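Local coordinates for protein amidase, hydantoinase/carbamoylase family (Paraburkholderia phymatum, PDB 6C0D) that binds zinc and probably hydrolyses N-carbamoyl-L-amino acids, as a homodimeric member of the peptidase M20 family, at residues Ala83-Ser88 and Lys187-Tyr192; Gly75-Pro80 and Glu123-Val128. One frame throughout, in Å; residues are numbered along the deposited sequence.

Contact 1 of 2, residues Ala83-Ser88 and Lys187-Tyr192; sequences ALVIGS and KRQRAY
Tyr-192 reaches along strand 83-88 with its whole side chain. CB and CG both lie 4.0 Å from Val-85 O, and CG stands anti to the backbone N (chi1 173°), which sends the ring forward along the neighbouring strand. CD2 comes to 3.4 Å from the same oxygen, while Val-85 CG1 meets the ring at its edge, in plane. Further out, CE2 lies 3.9 Å from Gly-87 N, and OH ends 3.3 Å from Gly-87 O. At Gly-87 the nearly fully extended backbone itself lies beside the ring. The hydroxyl is hydrogen-bonded to Glu-194 and Trp-131, so a tyrosine here combines an apolar flank with a polar tip.

Behind the ring the two backbones pair in parallel. Val-85 N gives a nearly straight bond (178°) to Ala-191 O, and Ala-83 is gripped on both its polar atoms, its N bonding to Arg-188 O and its O accepting from Arg-190 N. The guanidinium of Arg-188 is held by a salt bridge from NH2 to Asp-127 of strand 125-130, and small Ala-83 sets its CB over one face, 3.7 Å from CZ. On the same side of the sheet Val-85 CG2 packs on the aliphatic CG of Gln-189; on the other, Leu-84 CD1 touches Ala-191 CB at 3.8 Å. Such buried parallel strands, leading here toward the zinc-binding His-89 and His-196, belong to the catalytic domain of M20 peptidases.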
loop_
_atom_site.group_PDB
_atom_site.type_symbol
_atom_site.label_atom_id
_atom_site.label_comp_id
_atom_site.label_asym_id
_atom_site.label_seq_id
_atom_site.Cartn_x
_atom_site.Cartn_y
_atom_site.Cartn_z
ATOM N N ALA A 83 -29.341 18.237 38.738
ATOM C CA ALA A 83 -28.630 16.968 38.702
ATOM C C ALA A 83 -27.318 17.096 37.940
ATOM O O ALA A 83 -27.208 17.833 36.955
ATOM C CB ALA A 83 -29.488 15.871 38.049
ATOM N N LEU A 84 -26.332 16.359 38.419
ATOM C CA LEU A 84 -25.091 16.111 37.708
ATOM C C LEU A 84 -25.161 14.711 37.103
ATOM O O LEU A 84 -25.450 13.750 37.814
ATOM C CB LEU A 84 -23.911 16.218 38.679
ATOM C CG LEU A 84 -22.554 15.671 38.188
ATOM C CD1 LEU A 84 -22.059 16.535 37.049
ATOM C CD2 LEU A 84 -21.573 15.715 39.361
ATOM N N VAL A 85 -24.883 14.592 35.807
ATOM C CA VAL A 85 -24.852 13.300 35.118
ATOM C C VAL A 85 -23.394 12.866 34.995
ATOM O O VAL A 85 -22.552 13.648 34.538
ATOM C CB VAL A 85 -25.504 13.396 33.724
ATOM C CG1 VAL A 85 -25.520 12.021 33.021
ATOM C CG2 VAL A 85 -26.920 13.994 33.798
ATOM N N ILE A 86 -23.078 11.643 35.422
ATOM C CA ILE A 86 -21.718 11.117 35.302
ATOM C C ILE A 86 -21.796 9.823 34.515
ATOM O O ILE A 86 -22.604 8.947 34.841
ATOM C CB ILE A 86 -21.065 10.854 36.676
ATOM C CG1 ILE A 86 -21.253 12.062 37.598
ATOM C CG2 ILE A 86 -19.574 10.482 36.478
ATOM C CD1 ILE A 86 -20.763 11.815 39.024
ATOM N N GLY A 87 -20.956 9.681 33.501
ATOM C CA GLY A 87 -21.016 8.421 32.789
ATOM C C GLY A 87 -19.959 8.297 31.720
ATOM O O GLY A 87 -19.013 9.076 31.658
ATOM N N SER A 88 -20.136 7.273 30.893
ATOM C CA SER A 88 -19.285 7.012 29.742
ATOM C C SER A 88 -19.997 5.948 28.923
ATOM O O SER A 88 -21.228 5.983 28.838
ATOM C CB SER A 88 -17.882 6.566 30.171
ATOM O OG SER A 88 -17.002 6.562 29.062
ATOM N N LYS A 187 -33.791 21.552 32.017
ATOM C CA LYS A 187 -34.084 22.266 33.256
ATOM C C LYS A 187 -33.490 21.550 34.472
ATOM O O LYS A 187 -33.070 22.208 35.430
ATOM C CB LYS A 187 -35.593 22.441 33.433
ATOM N N ARG A 188 -33.432 20.216 34.444
ATOM C CA ARG A 188 -32.976 19.413 35.579
ATOM C C ARG A 188 -31.492 19.051 35.511
ATOM O O ARG A 188 -30.774 19.216 36.502
ATOM C CB ARG A 188 -33.828 18.135 35.674
ATOM C CG ARG A 188 -33.344 17.102 36.685
ATOM C CD ARG A 188 -34.297 15.900 36.800
ATOM N NE ARG A 188 -33.720 14.990 37.775
ATOM C CZ ARG A 188 -32.745 14.127 37.497
ATOM N NH1 ARG A 188 -32.215 13.391 38.467
ATOM N NH2 ARG A 188 -32.293 13.996 36.250
ATOM N N GLN A 189 -31.018 18.530 34.372
ATOM C CA GLN A 189 -29.647 18.027 34.228
ATOM C C GLN A 189 -28.743 19.170 33.784
ATOM O O GLN A 189 -28.816 19.622 32.636
ATOM C CB GLN A 189 -29.637 16.859 33.242
ATOM C CG GLN A 189 -30.373 15.648 33.840
ATOM C CD GLN A 189 -30.890 14.664 32.814
ATOM O OE1 GLN A 189 -31.388 15.060 31.767
ATOM N NE2 GLN A 189 -30.778 13.365 33.116
ATOM N N ARG A 190 -27.894 19.648 34.693
ATOM C CA ARG A 190 -27.193 20.896 34.434
ATOM C C ARG A 190 -25.701 20.732 34.192
ATOM O O ARG A 190 -25.044 21.726 33.851
ATOM C CB ARG A 190 -27.402 21.882 35.589
ATOM C CG ARG A 190 -28.851 22.350 35.758
ATOM C CD ARG A 190 -29.420 22.942 34.477
ATOM N NE ARG A 190 -28.570 23.976 33.890
ATOM C CZ ARG A 190 -28.198 23.997 32.613
ATOM N NH1 ARG A 190 -28.608 23.045 31.788
ATOM N NH2 ARG A 190 -27.425 24.973 32.158
ATOM N N ALA A 191 -25.163 19.525 34.318
ATOM C CA ALA A 191 -23.733 19.319 34.099
ATOM C C ALA A 191 -23.490 17.850 33.814
ATOM O O ALA A 191 -24.244 16.992 34.272
ATOM C CB ALA A 191 -22.909 19.752 35.314
ATOM N N TYR A 192 -22.426 17.574 33.048
ATOM C CA TYR A 192 -22.042 16.209 32.690
ATOM C C TYR A 192 -20.547 16.033 32.944
ATOM O O TYR A 192 -19.750 16.884 32.537
ATOM C CB TYR A 192 -22.371 15.924 31.211
ATOM C CG TYR A 192 -21.861 14.588 30.697
ATOM C CD1 TYR A 192 -20.820 14.523 29.776
ATOM C CD2 TYR A 192 -22.429 13.399 31.133
ATOM C CE1 TYR A 192 -20.355 13.285 29.301
ATOM C CE2 TYR A 192 -21.965 12.168 30.691
ATOM C CZ TYR A 192 -20.932 12.124 29.762
ATOM O OH TYR A 192 -20.504 10.906 29.297
#

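Contact 2 of 2, residues Gly75-Pro80 and Glu123-Val128; sequences GRSRKP and EFAVDV
A short antiparallel ladder gives way to an ST turn where the chain beyond Gly-75 runs on beside strand 125-130. In the ladder, Gly-75 and Val-128 form a hydrogen-bonded pair: Gly-75 N donates to Val-128 O at 2.8 Å, and Val-128 N returns a bond to Gly-75 O. Next along, a side chain takes over from the backbone. Asp-127 OD1 accepts from Ser-77 N at 2.8 Å, on the anti side and 31° out of the carboxylate plane; chi1 of -61°, with CG beside its own backbone N, brings the carboxylate to this amide. Its other oxygen is engaged by Arg-188 and Gln-189.

Ser-77 OG accepts from Lys-79 N, closing an ST turn just past strand 73-76, which joins the catalytic domain's sheet antiparallel between 64-67 and 125-130. Serine is compact enough to set OG 3.6 Å from Ala-125 CB, and its hydroxyl also holds a water that accepts from Val-126 N. Lys-79 lays its aliphatic chain along the opposing backbone, CD 3.7 Å from Phe-124 O, while NZ bonds to Arg-122 O and to a second water that can donate to Phe-124 O. Further waters join Pro-80 O to Ala-125 N and to Glu-123 O.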
loop_
_atom_site.group_PDB
_atom_site.type_symbol
_atom_site.label_atom_id
_atom_site.label_comp_id
_atom_site.label_asym_id
_atom_site.label_seq_id
_atom_site.Cartn_x
_atom_site.Cartn_y
_atom_site.Cartn_z
ATOM N N GLY A 75 -29.341 5.421 35.112
ATOM C CA GLY A 75 -29.809 5.398 36.479
ATOM C C GLY A 75 -30.071 6.820 36.927
ATOM O O GLY A 75 -29.128 7.598 37.135
ATOM N N ARG A 76 -31.347 7.180 37.039
ATOM C CA ARG A 76 -31.746 8.542 37.372
ATOM C C ARG A 76 -31.873 8.667 38.885
ATOM O O ARG A 76 -32.483 7.813 39.536
ATOM C CB ARG A 76 -33.075 8.877 36.697
ATOM C CG ARG A 76 -33.533 10.346 36.763
ATOM C CD ARG A 76 -34.870 10.459 36.026
ATOM N NE ARG A 76 -35.379 11.828 35.886
ATOM C CZ ARG A 76 -36.243 12.391 36.730
ATOM N NH1 ARG A 76 -36.660 11.716 37.796
ATOM N NH2 ARG A 76 -36.690 13.628 36.515
ATOM N N SER A 77 -31.281 9.714 39.443
ATOM C CA SER A 77 -31.474 9.994 40.859
ATOM C C SER A 77 -32.961 10.151 41.195
ATOM O O SER A 77 -33.771 10.611 40.379
ATOM C CB SER A 77 -30.711 11.268 41.234
ATOM O OG SER A 77 -30.836 11.572 42.615
ATOM N N ARG A 78 -33.334 9.749 42.413
ATOM C CA ARG A 78 -34.684 10.014 42.899
ATOM C C ARG A 78 -34.783 11.317 43.687
ATOM O O ARG A 78 -35.885 11.693 44.108
ATOM C CB ARG A 78 -35.180 8.841 43.755
ATOM C CG ARG A 78 -35.016 7.485 43.079
ATOM C CD ARG A 78 -35.567 6.360 43.952
ATOM N NE ARG A 78 -35.328 5.036 43.386
ATOM C CZ ARG A 78 -36.180 4.397 42.590
ATOM N NH1 ARG A 78 -37.332 4.967 42.258
ATOM N NH2 ARG A 78 -35.878 3.186 42.129
ATOM N N LYS A 79 -33.685 12.019 43.862
ATOM C CA LYS A 79 -33.629 13.247 44.637
ATOM C C LYS A 79 -34.071 14.446 43.798
ATOM O O LYS A 79 -33.891 14.453 42.580
ATOM C CB LYS A 79 -32.203 13.463 45.139
ATOM C CG LYS A 79 -31.811 12.422 46.199
ATOM C CD LYS A 79 -30.317 12.199 46.271
ATOM C CE LYS A 79 -30.022 11.008 47.229
ATOM N NZ LYS A 79 -28.543 10.713 47.224
ATOM N N PRO A 80 -34.650 15.463 44.426
ATOM C CA PRO A 80 -35.144 16.634 43.689
ATOM C C PRO A 80 -33.995 17.576 43.344
ATOM O O PRO A 80 -32.858 17.367 43.744
ATOM C CB PRO A 80 -36.110 17.276 44.683
ATOM C CG PRO A 80 -35.544 16.932 46.018
ATOM C CD PRO A 80 -34.950 15.555 45.873
ATOM N N GLU A 123 -28.115 15.190 49.674
ATOM C CA GLU A 123 -29.227 15.745 48.908
ATOM C C GLU A 123 -28.948 15.835 47.411
ATOM O O GLU A 123 -29.894 16.011 46.636
ATOM C CB GLU A 123 -29.587 17.144 49.425
ATOM C CG GLU A 123 -30.012 17.138 50.865
ATOM C CD GLU A 123 -30.291 18.527 51.412
ATOM O OE1 GLU A 123 -30.384 19.488 50.609
ATOM O OE2 GLU A 123 -30.414 18.651 52.650
ATOM N N PHE A 124 -27.689 15.730 46.977
ATOM C CA PHE A 124 -27.353 16.107 45.607
ATOM C C PHE A 124 -27.787 15.021 44.628
ATOM O O PHE A 124 -27.379 13.863 44.763
ATOM C CB PHE A 124 -25.848 16.323 45.457
ATOM C CG PHE A 124 -25.258 17.386 46.359
ATOM C CD1 PHE A 124 -26.050 18.278 47.066
ATOM C CD2 PHE A 124 -23.870 17.476 46.478
ATOM C CE1 PHE A 124 -25.461 19.247 47.885
ATOM C CE2 PHE A 124 -23.281 18.437 47.286
ATOM C CZ PHE A 124 -24.072 19.314 47.988
ATOM N N ALA A 125 -28.565 15.400 43.608
ATOM C CA ALA A 125 -28.956 14.444 42.579
ATOM C C ALA A 125 -27.773 14.131 41.663
ATOM O O ALA A 125 -27.181 15.035 41.063
ATOM C CB ALA A 125 -30.141 14.981 41.770
ATOM N N VAL A 126 -27.436 12.844 41.551
ATOM C CA VAL A 126 -26.411 12.359 40.623
ATOM C C VAL A 126 -27.039 11.257 39.775
ATOM O O VAL A 126 -27.556 10.280 40.327
ATOM C CB VAL A 126 -25.179 11.817 41.365
ATOM C CG1 VAL A 126 -24.134 11.290 40.345
ATOM C CG2 VAL A 126 -24.582 12.906 42.278
ATOM N N ASP A 127 -27.026 11.430 38.447
ATOM C CA ASP A 127 -27.473 10.419 37.487
ATOM C C ASP A 127 -26.245 9.691 36.940
ATOM O O ASP A 127 -25.155 10.264 36.875
ATOM C CB ASP A 127 -28.236 11.029 36.294
ATOM C CG ASP A 127 -29.513 11.786 36.681
ATOM O OD1 ASP A 127 -30.073 11.603 37.790
ATOM O OD2 ASP A 127 -30.000 12.553 35.813
ATOM N N VAL A 128 -26.418 8.425 36.539
ATOM C CA VAL A 128 -25.310 7.630 36.010
ATOM C C VAL A 128 -25.697 7.051 34.657
ATOM O O VAL A 128 -26.792 6.502 34.509
ATOM C CB VAL A 128 -24.924 6.496 36.993
ATOM C CG1 VAL A 128 -23.745 5.698 36.466
ATOM C CG2 VAL A 128 -24.613 7.080 38.369
HETATM O O HOH W 1 -28.200 10.363 42.970
HETATM O O HOH W 2 -26.134 12.519 46.749
HETATM O O HOH W 3 -30.110 17.997 43.516
HETATM O O HOH W 4 -32.036 17.650 46.348
#

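How the contacts relate
Contacts 1 and 2 have centres about 9 Å apart and meet through adjacent strands, 83-88 and 125-130, so the order across the sheet runs 73-76, 125-130, 83-88, 189-198. Leu-84 O and Asp-127 N, 2.9 Å apart, probably form a hydrogen bond in the middle of this run. On one face Asp-127 ties the contacts together, its OD2 forming a salt bridge with Arg-188 NH2 at 2.7 Å; on the other, Ile-86 CD1 packs against Val-126 CG1 at 3.7 Å. Contact 1 lies closer to the metal site: the side chain of Ser-88 is about 4 Å from that of His-89, and that of Val-128 in contact 2 about 11 Å from it. Ser-88 is also about 5 Å from the zinc ion.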